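Local coordinates for plasmodesmata-located protein 8 (Arabidopsis thaliana, PDB 6GRF) that probably modulates cell-to-cell trafficking at plasmodesmata, as a cell-membrane protein whose extracellular part carries two lectin-like, cysteine-rich DUF26 domains, at residues T22-N27 with Y94-S99; F44-V49 with D113-P118. All blocks are in the same frame, centred on the assembly; numbering follows the deposited sequence.

Contact 1: T22-N27 with Y94-S99; sequences TPFESN and YSYGAS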
loop_
_atom_site.group_PDB
_atom_site.type_symbol
_atom_site.label_atom_id
_atom_site.label_comp_id
_atom_site.label_asym_id
_atom_site.label_seq_id
_atom_site.Cartn_x
_atom_site.Cartn_y
_atom_site.Cartn_z
ATOM N N THR A 22 -13.299 25.410 -2.208
ATOM C CA THR A 22 -13.356 25.312 -0.769
ATOM C C THR A 22 -11.932 25.207 -0.237
ATOM O O THR A 22 -11.018 24.826 -0.963
ATOM C CB THR A 22 -14.234 24.134 -0.332
ATOM O OG1 THR A 22 -13.739 22.936 -0.938
ATOM C CG2 THR A 22 -15.691 24.347 -0.686
ATOM N N PRO A 23 -11.687 25.604 1.028
ATOM C CA PRO A 23 -10.395 25.369 1.669
ATOM C C PRO A 23 -9.880 23.923 1.565
ATOM O O PRO A 23 -8.690 23.725 1.399
ATOM C CB PRO A 23 -10.669 25.750 3.130
ATOM C CG PRO A 23 -11.727 26.832 3.025
ATOM C CD PRO A 23 -12.601 26.394 1.870
ATOM N N PHE A 24 -10.776 22.933 1.639
ATOM C CA PHE A 24 -10.352 21.557 1.511
ATOM C C PHE A 24 -9.744 21.302 0.123
ATOM O O PHE A 24 -8.713 20.631 0.030
ATOM C CB PHE A 24 -11.472 20.562 1.803
ATOM C CG PHE A 24 -10.982 19.143 1.664
ATOM C CD1 PHE A 24 -11.071 18.476 0.449
ATOM C CD2 PHE A 24 -10.343 18.508 2.716
ATOM C CE1 PHE A 24 -10.583 17.184 0.313
ATOM C CE2 PHE A 24 -9.860 17.215 2.579
ATOM C CZ PHE A 24 -9.976 16.555 1.377
ATOM N N GLU A 25 -10.370 21.810 -0.947
ATOM C CA GLU A 25 -9.819 21.625 -2.293
ATOM C C GLU A 25 -8.388 22.179 -2.329
ATOM O O GLU A 25 -7.484 21.527 -2.852
ATOM C CB GLU A 25 -10.684 22.278 -3.377
ATOM C CG GLU A 25 -10.202 21.973 -4.793
ATOM C CD GLU A 25 -11.066 22.473 -5.944
ATOM O OE1 GLU A 25 -11.617 23.584 -5.832
ATOM O OE2 GLU A 25 -11.173 21.756 -6.967
ATOM N N SER A 26 -8.196 23.381 -1.774
ATOM C CA SER A 26 -6.882 24.043 -1.699
ATOM C C SER A 26 -5.885 23.182 -0.918
ATOM O O SER A 26 -4.725 23.051 -1.307
ATOM C CB SER A 26 -6.988 25.406 -1.059
ATOM O OG SER A 26 -7.750 26.278 -1.871
ATOM N N ASN A 27 -6.349 22.636 0.208
ATOM C CA ASN A 27 -5.508 21.870 1.123
ATOM C C ASN A 27 -5.061 20.564 0.440
ATOM O O ASN A 27 -3.909 20.137 0.578
ATOM C CB ASN A 27 -6.217 21.651 2.464
ATOM C CG ASN A 27 -6.279 22.911 3.309
ATOM O OD1 ASN A 27 -5.551 23.864 3.053
ATOM N ND2 ASN A 27 -7.118 22.906 4.332
ATOM N N TYR A 94 -13.580 14.145 -6.613
ATOM C CA TYR A 94 -13.986 15.120 -5.604
ATOM C C TYR A 94 -14.170 14.426 -4.257
ATOM O O TYR A 94 -15.080 14.749 -3.519
ATOM C CB TYR A 94 -15.254 15.844 -6.059
ATOM C CG TYR A 94 -15.001 16.879 -7.123
ATOM C CD1 TYR A 94 -14.431 18.099 -6.799
ATOM C CD2 TYR A 94 -15.285 16.627 -8.452
ATOM C CE1 TYR A 94 -14.169 19.054 -7.766
ATOM C CE2 TYR A 94 -15.044 17.578 -9.432
ATOM C CZ TYR A 94 -14.477 18.794 -9.089
ATOM O OH TYR A 94 -14.229 19.733 -10.047
ATOM N N SER A 95 -13.274 13.480 -3.956
ATOM C CA SER A 95 -13.357 12.678 -2.758
ATOM C C SER A 95 -12.612 13.375 -1.619
ATOM O O SER A 95 -11.539 13.943 -1.827
ATOM C CB SER A 95 -12.824 11.297 -3.001
ATOM O OG SER A 95 -13.608 10.642 -3.990
ATOM N N TYR A 96 -13.216 13.326 -0.426
ATOM C CA TYR A 96 -12.591 13.785 0.813
ATOM C C TYR A 96 -11.454 12.842 1.206
ATOM O O TYR A 96 -10.543 13.238 1.905
ATOM C CB TYR A 96 -13.613 13.870 1.952
ATOM C CG TYR A 96 -14.367 15.175 2.023
ATOM C CD1 TYR A 96 -15.737 15.230 1.829
ATOM C CD2 TYR A 96 -13.703 16.365 2.273
ATOM C CE1 TYR A 96 -16.431 16.425 1.894
ATOM C CE2 TYR A 96 -14.380 17.570 2.341
ATOM C CZ TYR A 96 -15.750 17.599 2.151
ATOM O OH TYR A 96 -16.418 18.785 2.211
ATOM N N GLY A 97 -11.553 11.581 0.771
ATOM C CA GLY A 97 -10.554 10.567 1.025
ATOM C C GLY A 97 -10.349 9.684 -0.193
ATOM O O GLY A 97 -11.294 9.430 -0.957
ATOM N N ALA A 98 -9.106 9.237 -0.387
ATOM C CA ALA A 98 -8.738 8.424 -1.533
ATOM C C ALA A 98 -7.436 7.683 -1.240
ATOM O O ALA A 98 -6.568 8.172 -0.504
ATOM C CB ALA A 98 -8.592 9.278 -2.768
ATOM N N SER A 99 -7.314 6.496 -1.829
ATOM C CA SER A 99 -6.060 5.772 -1.822
ATOM C C SER A 99 -5.861 5.104 -3.187
ATOM O O SER A 99 -6.824 4.813 -3.904
ATOM C CB SER A 99 -6.011 4.793 -0.689
ATOM O OG SER A 99 -7.007 3.804 -0.858
#
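Phe24, in the first turn of helix 23-39, meets Tyr96 in the loop leading into strand 98-102, so the contact sets the start of the helix against the loop that leads into the sheet, inside the first Gnk2-homologous (DUF26) domain. The aromatic part is an edge-to-face pair in which the edge of Tyr96 is turned to the face of Phe24: the rings lie 4.8 Å apart between the centroids of Phe24 and Tyr96, with planes at 63°. Tyr96 CD2 sits 3.6 Å above the Phe24 plane, over the middle of the ring. Phe24 has CG anti to the backbone N (chi1 -180°), which carries its ring across toward Tyr96. Tyr18 and Thr111 add to the surroundings of both rings, and Tyr96 OH has a weak hydrogen bond to Ser57 O.

The polar part is looser. Glu25, with its chain extended, crosses Tyr94 at a slant, bringing OE2 to 4.1 Å from Tyr94 CE1. OE2 meets the ring as a loose packing contact; the other oxygen, OE1, takes a hydrogen bond from Asn21 N. Burial also has a polar cost: Phe24 CZ lies 3.4 Å from Tyr96 O, a carbonyl oxygen that is covered here and has no hydrogen-bond partner in the model.

Contact 2: F44-V49 with D113-P118; sequences FNSFAV and DFLGKP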
loop_
_atom_site.group_PDB
_atom_site.type_symbol
_atom_site.label_atom_id
_atom_site.label_comp_id
_atom_site.label_asym_id
_atom_site.label_seq_id
_atom_site.Cartn_x
_atom_site.Cartn_y
_atom_site.Cartn_z
ATOM N N PHE A 44 9.273 7.630 1.486
ATOM C CA PHE A 44 8.083 7.747 2.313
ATOM C C PHE A 44 8.049 9.134 2.960
ATOM O O PHE A 44 9.069 9.661 3.366
ATOM C CB PHE A 44 8.064 6.682 3.418
ATOM C CG PHE A 44 7.150 7.057 4.559
ATOM C CD1 PHE A 44 5.783 6.869 4.460
ATOM C CD2 PHE A 44 7.642 7.693 5.686
ATOM C CE1 PHE A 44 4.932 7.280 5.476
ATOM C CE2 PHE A 44 6.788 8.088 6.706
ATOM C CZ PHE A 44 5.433 7.888 6.596
ATOM N N ASN A 45 6.856 9.719 3.058
ATOM C CA ASN A 45 6.672 10.887 3.900
ATOM C C ASN A 45 5.193 11.027 4.271
ATOM O O ASN A 45 4.299 10.500 3.615
ATOM C CB ASN A 45 7.244 12.157 3.269
ATOM C CG ASN A 45 7.914 13.054 4.286
ATOM O OD1 ASN A 45 7.704 12.900 5.480
ATOM N ND2 ASN A 45 8.725 13.998 3.838
ATOM N N SER A 46 4.992 11.777 5.351
ATOM C CA SER A 46 3.747 12.005 6.040
ATOM C C SER A 46 3.435 13.511 5.987
ATOM O O SER A 46 4.356 14.286 6.063
ATOM C CB SER A 46 3.927 11.572 7.457
ATOM O OG SER A 46 2.691 11.188 7.998
ATOM N N PHE A 47 2.158 13.901 5.880
ATOM C CA PHE A 47 1.790 15.308 5.792
ATOM C C PHE A 47 0.476 15.591 6.526
ATOM O O PHE A 47 -0.415 14.777 6.560
ATOM C CB PHE A 47 1.637 15.748 4.339
ATOM C CG PHE A 47 2.840 15.476 3.485
ATOM C CD1 PHE A 47 3.808 16.444 3.293
ATOM C CD2 PHE A 47 3.000 14.242 2.874
ATOM C CE1 PHE A 47 4.916 16.181 2.500
ATOM C CE2 PHE A 47 4.104 13.985 2.079
ATOM C CZ PHE A 47 5.056 14.957 1.888
ATOM N N ALA A 48 0.394 16.794 7.103
ATOM C CA ALA A 48 -0.855 17.376 7.554
ATOM C C ALA A 48 -0.915 18.813 7.023
ATOM O O ALA A 48 0.035 19.561 7.206
ATOM C CB ALA A 48 -0.935 17.333 9.057
ATOM N N VAL A 49 -1.978 19.141 6.290
ATOM C CA VAL A 49 -2.240 20.513 5.879
ATOM C C VAL A 49 -3.550 20.959 6.521
ATOM O O VAL A 49 -4.589 20.377 6.256
ATOM C CB VAL A 49 -2.330 20.677 4.351
ATOM C CG1 VAL A 49 -2.575 22.133 3.983
ATOM C CG2 VAL A 49 -1.098 20.142 3.643
ATOM N N ASP A 113 -7.294 12.034 10.827
ATOM C CA ASP A 113 -5.903 11.854 11.105
ATOM C C ASP A 113 -5.660 10.371 11.386
ATOM O O ASP A 113 -5.786 9.928 12.513
ATOM C CB ASP A 113 -5.457 12.720 12.279
ATOM C CG ASP A 113 -3.990 12.552 12.632
ATOM O OD1 ASP A 113 -3.287 11.840 11.899
ATOM O OD2 ASP A 113 -3.570 13.134 13.643
ATOM N N PHE A 114 -5.287 9.635 10.341
ATOM C CA PHE A 114 -5.022 8.195 10.410
ATOM C C PHE A 114 -3.521 7.914 10.585
ATOM O O PHE A 114 -3.126 6.746 10.727
ATOM C CB PHE A 114 -5.509 7.527 9.125
ATOM C CG PHE A 114 -4.659 7.855 7.925
ATOM C CD1 PHE A 114 -4.924 8.974 7.151
ATOM C CD2 PHE A 114 -3.583 7.054 7.571
ATOM C CE1 PHE A 114 -4.144 9.274 6.045
ATOM C CE2 PHE A 114 -2.793 7.364 6.477
ATOM C CZ PHE A 114 -3.077 8.473 5.712
ATOM N N LEU A 115 -2.687 8.963 10.545
ATOM C CA LEU A 115 -1.228 8.820 10.489
ATOM C C LEU A 115 -0.721 8.148 11.769
ATOM O O LEU A 115 -1.018 8.598 12.851
ATOM C CB LEU A 115 -0.577 10.192 10.304
ATOM C CG LEU A 115 -0.773 10.828 8.931
ATOM C CD1 LEU A 115 -0.143 12.219 8.884
ATOM C CD2 LEU A 115 -0.202 9.937 7.841
ATOM N N GLY A 116 0.019 7.043 11.616
ATOM C CA GLY A 116 0.702 6.385 12.732
ATOM C C GLY A 116 -0.138 5.335 13.441
ATOM O O GLY A 116 0.396 4.574 14.241
ATOM N N LYS A 117 -1.450 5.290 13.172
ATOM C CA LYS A 117 -2.361 4.423 13.928
ATOM C C LYS A 117 -2.441 3.063 13.241
ATOM O O LYS A 117 -2.551 2.995 12.018
ATOM C CB LYS A 117 -3.766 5.019 14.034
ATOM C CG LYS A 117 -3.913 6.254 14.918
ATOM C CD LYS A 117 -5.282 6.902 14.762
ATOM C CE LYS A 117 -5.586 7.967 15.794
ATOM N NZ LYS A 117 -4.749 9.173 15.593
ATOM N N PRO A 118 -2.426 1.950 14.008
ATOM C CA PRO A 118 -2.546 0.615 13.426
ATOM C C PRO A 118 -3.912 0.457 12.746
ATOM O O PRO A 118 -4.920 0.976 13.244
ATOM C CB PRO A 118 -2.413 -0.381 14.589
ATOM C CG PRO A 118 -2.387 0.450 15.857
ATOM C CD PRO A 118 -2.339 1.919 15.474
#
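The two methyls of Leu115 meet the hydroxyl of Ser46, and this one leucine carries the meeting between edge strand 44-49 of the first DUF26 domain's antiparallel sheet and the linker between its strand 105-110 and strand 122-127 of the second domain. Both side chains leave their backbones toward each other, and the two CA atoms, of Ser46 and Leu115, are 7.4 Å apart. The serine oxygen stands against the forked end of the leucine, with CD1 on one arm and CD2 on the other. Ser46 OG is 3.1 Å from Leu115 CD1. The second methyl is almost as near, with Leu115 CD2 3.2 Å from Ser46 OG. Both are short for a hydroxyl against methyls, so the exact fit is doubtful, but the approach between the branches is plain. At chi1 -153°, OG lies roughly opposite the backbone N of Ser46, beside the carbonyl carbon, where it meets the leucine fork. Leu115 CD1 also touches the strand backbone, 3.5 Å from Phe47 O.

The side chain of Phe47 leaves the strand on the other side and touches Ser34, Val35 and Ser38 of helix 23-39, so linker and helix sit on opposite faces of the strand. Leu115 is presented by a type II beta turn, Phe114 to Lys117, with Gly116 at its third position. Gly116 N bonds Asp173 OD2, and Lys117 O takes a hydrogen bond from Gln206 NE2, both in the second domain. Phe114, the first residue of the turn, makes a cation-pi contact with Arg108. An Asx turn fixes the start of the bend: Leu115 N donates to Asp113 OD1 at 3.2 Å, reaching the carboxylate on its anti side and 26° out of its plane.

Overall arrangement
Both contacts reach the same sheet of the first domain, but at different depths. Contact 1 is partly buried and aromatic, setting the start of helix 23-39 against the loop before strand 98-102. Contact 2 is a smaller surface contact of methyls against a hydroxyl and a carbonyl, on the sheet's edge strand 44-49, where the linker toward the second domain passes. Helix 23-39 and strand 44-49 follow each other in the chain and bring the two places together: their centres are about 16 Å apart, and Asn27 OD1 packs 3.6 Å from Val49 CG1. Contact 1 thus stays within one domain, whereas contact 2 lies beside the junction of two.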